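Local coordinates for 30kLP (Treponema pallidum, PDB 3K8G), which is an outer-membrane-associated lipoprotein that might take part in ligand transport and alters membrane permeability at acidic pH, at residues 48-53 and 82-87; 174-179 and 200-205. One frame throughout, in Å; residues are numbered along the deposited sequence.

Contact 1: residues 48-53 and 82-87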
# COMPACT_ATOMS: atom_id res chain seq x y z
N LYS A 48 -3.03 0.46 -15.26
CA LYS A 48 -4.28 -0.30 -15.15
C LYS A 48 -4.12 -1.67 -15.81
O LYS A 48 -4.52 -2.68 -15.24
CB LYS A 48 -5.47 0.47 -15.75
CG LYS A 48 -6.04 1.53 -14.82
CD LYS A 48 -7.50 1.86 -15.13
CE LYS A 48 -8.04 2.90 -14.15
NZ LYS A 48 -9.53 3.09 -14.26
N LYS A 49 -3.50 -1.69 -16.99
CA LYS A 49 -3.27 -2.96 -17.68
C LYS A 49 -2.44 -3.93 -16.84
O LYS A 49 -2.74 -5.13 -16.79
CB LYS A 49 -2.64 -2.72 -19.07
CG LYS A 49 -3.67 -2.22 -20.11
CD LYS A 49 -2.99 -1.85 -21.44
CE LYS A 49 -4.01 -1.41 -22.50
NZ LYS A 49 -4.71 -0.18 -22.07
N ILE A 50 -1.41 -3.40 -16.18
CA ILE A 50 -0.57 -4.23 -15.30
C ILE A 50 -1.39 -4.79 -14.13
O ILE A 50 -1.31 -6.00 -13.82
CB ILE A 50 0.70 -3.46 -14.81
CG1 ILE A 50 1.63 -3.17 -16.01
CG2 ILE A 50 1.48 -4.28 -13.73
CD1 ILE A 50 2.76 -2.22 -15.71
N VAL A 51 -2.20 -3.92 -13.52
CA VAL A 51 -3.05 -4.32 -12.38
C VAL A 51 -4.00 -5.43 -12.77
O VAL A 51 -4.18 -6.37 -12.00
CB VAL A 51 -3.80 -3.13 -11.72
CG1 VAL A 51 -4.55 -3.58 -10.47
CG2 VAL A 51 -2.83 -2.11 -11.28
N ASP A 52 -4.58 -5.35 -13.98
CA ASP A 52 -5.49 -6.39 -14.48
C ASP A 52 -4.85 -7.77 -14.63
O ASP A 52 -5.55 -8.78 -14.69
CB ASP A 52 -6.19 -5.94 -15.78
CG ASP A 52 -7.09 -4.71 -15.57
OD1 ASP A 52 -7.44 -4.04 -16.55
OD2 ASP A 52 -7.45 -4.41 -14.41
N ARG A 53 -3.52 -7.81 -14.65
CA ARG A 53 -2.77 -9.08 -14.69
C ARG A 53 -2.03 -9.42 -13.36
O ARG A 53 -1.18 -10.31 -13.33
CB ARG A 53 -1.75 -9.02 -15.83
CG ARG A 53 -2.40 -8.91 -17.24
CD ARG A 53 -1.43 -9.30 -18.33
NE ARG A 53 -1.21 -10.74 -18.33
CZ ARG A 53 -1.86 -11.62 -19.09
NH1 ARG A 53 -2.79 -11.22 -19.95
NH2 ARG A 53 -1.57 -12.91 -18.97
N ASN A 82 5.19 -6.27 -24.44
CA ASN A 82 5.50 -5.63 -25.71
C ASN A 82 4.51 -4.55 -26.17
O ASN A 82 4.88 -3.60 -26.88
CB ASN A 82 5.68 -6.67 -26.82
CG ASN A 82 6.04 -6.04 -28.14
OD1 ASN A 82 7.06 -5.35 -28.25
ND2 ASN A 82 5.17 -6.21 -29.15
N LEU A 83 3.26 -4.69 -25.73
CA LEU A 83 2.15 -3.84 -26.17
C LEU A 83 1.86 -2.66 -25.25
O LEU A 83 0.95 -1.86 -25.52
CB LEU A 83 0.88 -4.69 -26.34
CG LEU A 83 1.02 -5.70 -27.50
CD1 LEU A 83 -0.26 -6.52 -27.65
CD2 LEU A 83 1.37 -4.96 -28.79
N ILE A 84 2.59 -2.56 -24.15
CA ILE A 84 2.51 -1.39 -23.29
C ILE A 84 3.81 -0.60 -23.34
O ILE A 84 4.69 -0.90 -24.16
CB ILE A 84 2.09 -1.75 -21.85
CG1 ILE A 84 2.97 -2.85 -21.25
CG2 ILE A 84 0.57 -2.14 -21.82
CD1 ILE A 84 2.74 -3.07 -19.73
N PHE A 85 3.95 0.40 -22.46
CA PHE A 85 5.10 1.30 -22.47
C PHE A 85 5.40 1.82 -23.87
O PHE A 85 6.52 1.74 -24.35
CB PHE A 85 6.37 0.63 -21.89
CG PHE A 85 6.12 -0.14 -20.62
CD1 PHE A 85 5.72 0.51 -19.46
CD2 PHE A 85 6.28 -1.52 -20.60
CE1 PHE A 85 5.47 -0.19 -18.29
CE2 PHE A 85 6.05 -2.24 -19.42
CZ PHE A 85 5.63 -1.56 -18.27
N SER A 86 4.39 2.35 -24.54
CA SER A 86 4.61 2.95 -25.85
C SER A 86 5.27 4.33 -25.70
O SER A 86 4.92 5.10 -24.82
CB SER A 86 3.29 3.04 -26.61
OG SER A 86 3.21 4.27 -27.31
N ARG A 87 6.25 4.63 -26.56
CA ARG A 87 6.88 5.96 -26.57
C ARG A 87 5.92 7.12 -26.84
O ARG A 87 6.21 8.26 -26.48
CB ARG A 87 8.04 6.01 -27.58
CG ARG A 87 9.31 5.37 -27.07
CD ARG A 87 9.56 4.05 -27.76
NE ARG A 87 9.77 4.23 -29.20
CZ ARG A 87 9.92 3.23 -30.07
NH1 ARG A 87 9.89 1.96 -29.65
NH2 ARG A 87 10.10 3.49 -31.36

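Contact 2: residues 174-179 and 200-205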
# COMPACT_ATOMS: atom_id res chain seq x y z
N THR A 174 -6.96 10.56 12.11
CA THR A 174 -7.77 11.74 11.87
C THR A 174 -8.32 11.72 10.44
O THR A 174 -9.50 12.05 10.21
CB THR A 174 -6.98 13.04 12.14
OG1 THR A 174 -5.99 13.25 11.12
CG2 THR A 174 -6.29 12.97 13.49
N LYS A 175 -7.48 11.32 9.48
CA LYS A 175 -7.94 11.19 8.09
C LYS A 175 -9.00 10.12 8.00
O LYS A 175 -10.07 10.32 7.43
CB LYS A 175 -6.80 10.77 7.15
CG LYS A 175 -5.69 11.78 6.97
CD LYS A 175 -4.47 11.07 6.36
CE LYS A 175 -3.36 12.06 6.04
NZ LYS A 175 -3.03 12.11 4.58
N LEU A 176 -8.68 8.96 8.56
CA LEU A 176 -9.54 7.81 8.42
C LEU A 176 -10.90 8.06 9.05
O LEU A 176 -11.92 7.62 8.52
CB LEU A 176 -8.87 6.56 9.00
CG LEU A 176 -9.60 5.24 8.83
CD1 LEU A 176 -9.58 4.77 7.37
CD2 LEU A 176 -8.98 4.20 9.75
N LEU A 177 -10.92 8.81 10.14
CA LEU A 177 -12.18 9.06 10.84
C LEU A 177 -12.85 10.38 10.42
O LEU A 177 -13.86 10.76 10.99
CB LEU A 177 -11.98 8.97 12.36
CG LEU A 177 -11.22 7.76 12.94
CD1 LEU A 177 -11.47 7.62 14.42
CD2 LEU A 177 -11.50 6.43 12.23
N ASN A 178 -12.28 11.03 9.40
CA ASN A 178 -12.82 12.27 8.80
C ASN A 178 -12.72 13.52 9.68
O ASN A 178 -13.32 14.56 9.36
CB ASN A 178 -14.25 12.06 8.28
CG ASN A 178 -14.51 12.77 6.96
OD1 ASN A 178 -13.72 13.60 6.51
ND2 ASN A 178 -15.64 12.44 6.33
N PHE A 179 -11.95 13.44 10.76
CA PHE A 179 -11.70 14.59 11.63
C PHE A 179 -10.66 15.51 10.98
O PHE A 179 -10.15 15.20 9.90
CB PHE A 179 -11.25 14.14 13.03
CG PHE A 179 -12.10 13.04 13.64
CD1 PHE A 179 -13.48 12.98 13.42
CD2 PHE A 179 -11.50 12.06 14.44
CE1 PHE A 179 -14.25 11.95 13.98
CE2 PHE A 179 -12.27 11.04 15.02
CZ PHE A 179 -13.64 10.98 14.78
N TYR A 200 -15.84 -0.26 2.67
CA TYR A 200 -14.92 -1.17 3.34
C TYR A 200 -15.27 -1.28 4.80
O TYR A 200 -15.52 -0.28 5.45
CB TYR A 200 -13.44 -0.69 3.13
CG TYR A 200 -12.91 -1.19 1.81
CD1 TYR A 200 -13.24 -0.55 0.63
CD2 TYR A 200 -12.15 -2.36 1.74
CE1 TYR A 200 -12.77 -1.04 -0.62
CE2 TYR A 200 -11.69 -2.86 0.51
CZ TYR A 200 -12.00 -2.19 -0.65
OH TYR A 200 -11.54 -2.71 -1.86
N LEU A 201 -15.32 -2.52 5.32
CA LEU A 201 -15.42 -2.78 6.75
C LEU A 201 -13.99 -2.89 7.28
O LEU A 201 -13.14 -3.46 6.59
CB LEU A 201 -16.06 -4.16 6.97
CG LEU A 201 -17.52 -4.25 7.39
CD1 LEU A 201 -18.05 -5.61 6.97
CD2 LEU A 201 -17.69 -4.03 8.90
N TYR A 202 -13.71 -2.38 8.47
CA TYR A 202 -12.31 -2.49 8.96
C TYR A 202 -12.16 -2.78 10.43
O TYR A 202 -13.10 -2.58 11.22
CB TYR A 202 -11.48 -1.26 8.56
CG TYR A 202 -11.94 0.02 9.18
CD1 TYR A 202 -12.77 0.89 8.47
CD2 TYR A 202 -11.57 0.37 10.48
CE1 TYR A 202 -13.22 2.07 9.02
CE2 TYR A 202 -12.03 1.55 11.05
CZ TYR A 202 -12.84 2.39 10.30
OH TYR A 202 -13.29 3.56 10.85
N THR A 203 -10.96 -3.26 10.80
CA THR A 203 -10.56 -3.36 12.19
C THR A 203 -9.23 -2.68 12.22
O THR A 203 -8.42 -2.82 11.28
CB THR A 203 -10.28 -4.81 12.67
OG1 THR A 203 -11.34 -5.68 12.31
CG2 THR A 203 -10.14 -4.86 14.18
N LEU A 204 -8.96 -1.99 13.31
CA LEU A 204 -7.64 -1.39 13.49
C LEU A 204 -7.21 -1.50 14.94
O LEU A 204 -8.05 -1.67 15.87
CB LEU A 204 -7.59 0.05 12.98
CG LEU A 204 -8.40 1.16 13.68
CD1 LEU A 204 -7.68 1.72 14.94
CD2 LEU A 204 -8.68 2.31 12.71
N SER A 205 -5.90 -1.44 15.12
CA SER A 205 -5.32 -1.34 16.42
C SER A 205 -4.42 -0.12 16.38
O SER A 205 -3.67 0.09 15.41
CB SER A 205 -4.52 -2.62 16.68
OG SER A 205 -3.93 -2.58 17.96

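Contact 1: residues 48-53 and 82-87
I50, near the end of helix 45-52, pushes its side chain against I84 and F85 in the loop that follows helix 78-81, while K49 runs along the outer side of the same patch. The helix is one of the amphipathic helices assigned to this U-shaped β-half-barrel; I50 is buried and K49 is exposed, in keeping with that assignment. On the tight side, the I50 chain crosses that of I84 at about a right angle, with I50 CG1 3.9 Å from I84 CD1. The chi1 of I84 (52°) sets CG1 between its own backbone N and carbonyl carbon, and from there CD1 extends to the helix. F85 N donates a hydrogen bond to D46 OD2, one turn before I50 in the helix. The F85 ring also stacks with Y103 and meets W91 edge-to-face, which probably limits its freedom to turn. F80, Y76 and V110 also touch I50, and a bound methylpentanediol, probably from the crystallisation liquor, lies close to it.

The outer side faces solvent and rests on a single approach. K49 offers only methylenes, sliding past I84 in the opposite direction, with its CD 3.6 Å from I84 CG2. The chain is extended as far as CE and then bends at chi4 (63°), leaving the ammonium beyond the hydrocarbon contact. On the inner side, I50 CD1 ends 3.9 Å from CZ of F85, approaching that ring obliquely, and 4.1 Å from I84 CD1.

Contact 2: residues 174-179 and 200-205
This is a fully buried, apolar helix-on-strand contact: the last residue of helix 169-176 and the one after it rest on the side chains that strand 199-207 turns toward them. L176, L177, Y202 and L204 do all the touching. Y202 and L204 are two positions apart on an extended strand and therefore project from the same face, and both present their side chains to the helix end.

L176 sits in the middle. Its CG lies opposite the backbone N (chi1 -175°), which carries the branch out from the helix to the strand. There CD2 meets L204 CD2 tip to tip at 3.5 Å, a snug methyl-methyl contact. The same methyl also lies over one face of the Y202 ring, displaced toward the rim, with CE2 4.2 Å away. One leucine methyl thus fills the corner between a second leucine and a tyrosine.

In the U-shaped β-half-barrel, strand 199-207 runs between strands 189-196 and 235-244. The latter also supplies I243, which touches L176, and I238, which touches L204. Helix 169-176 corresponds to the predicted amphipathic helix 7 of this protein, one of the two from which helices 2, 3 and 9 move away when the large hydrophobic cavity opens. A direct link to helix 9 starts here, since L176 O accepts a hydrogen bond from R247 NH1.

Beyond the helix end, L177 reaches the far end of the tyrosine. The two side chains cross obliquely, and L177 CD2 lies 3.7 Å from Y202 OH. L225 of helix 215-225 touches both of these side chains, while the carbonyl O of L177 sits 3.2 Å above the plane of the F179 ring, offset toward its rim.

How the contacts relate
From the N terminus, the chain passes strand 21-26 and helix 31-41 before helix 45-52 opens contact 1. Two long strands, 54-62 and 67-74, and helix 78-81 follow before residues 82-87 close that loop. Contact 2 opens much later, at the end of helix 169-176, and closes on strand 199-207 after strand 189-196. The two loops are therefore in series, neither nested nor crossed. They lie on opposite sides of the chain's centre, with contact centres about 33 Å apart. Contact 1 ties a helix to a loop, contact 2 a helix to a strand; their helices, assigned as amphipathic helices 3 and 7, belong to the two groups that separate on cavity opening.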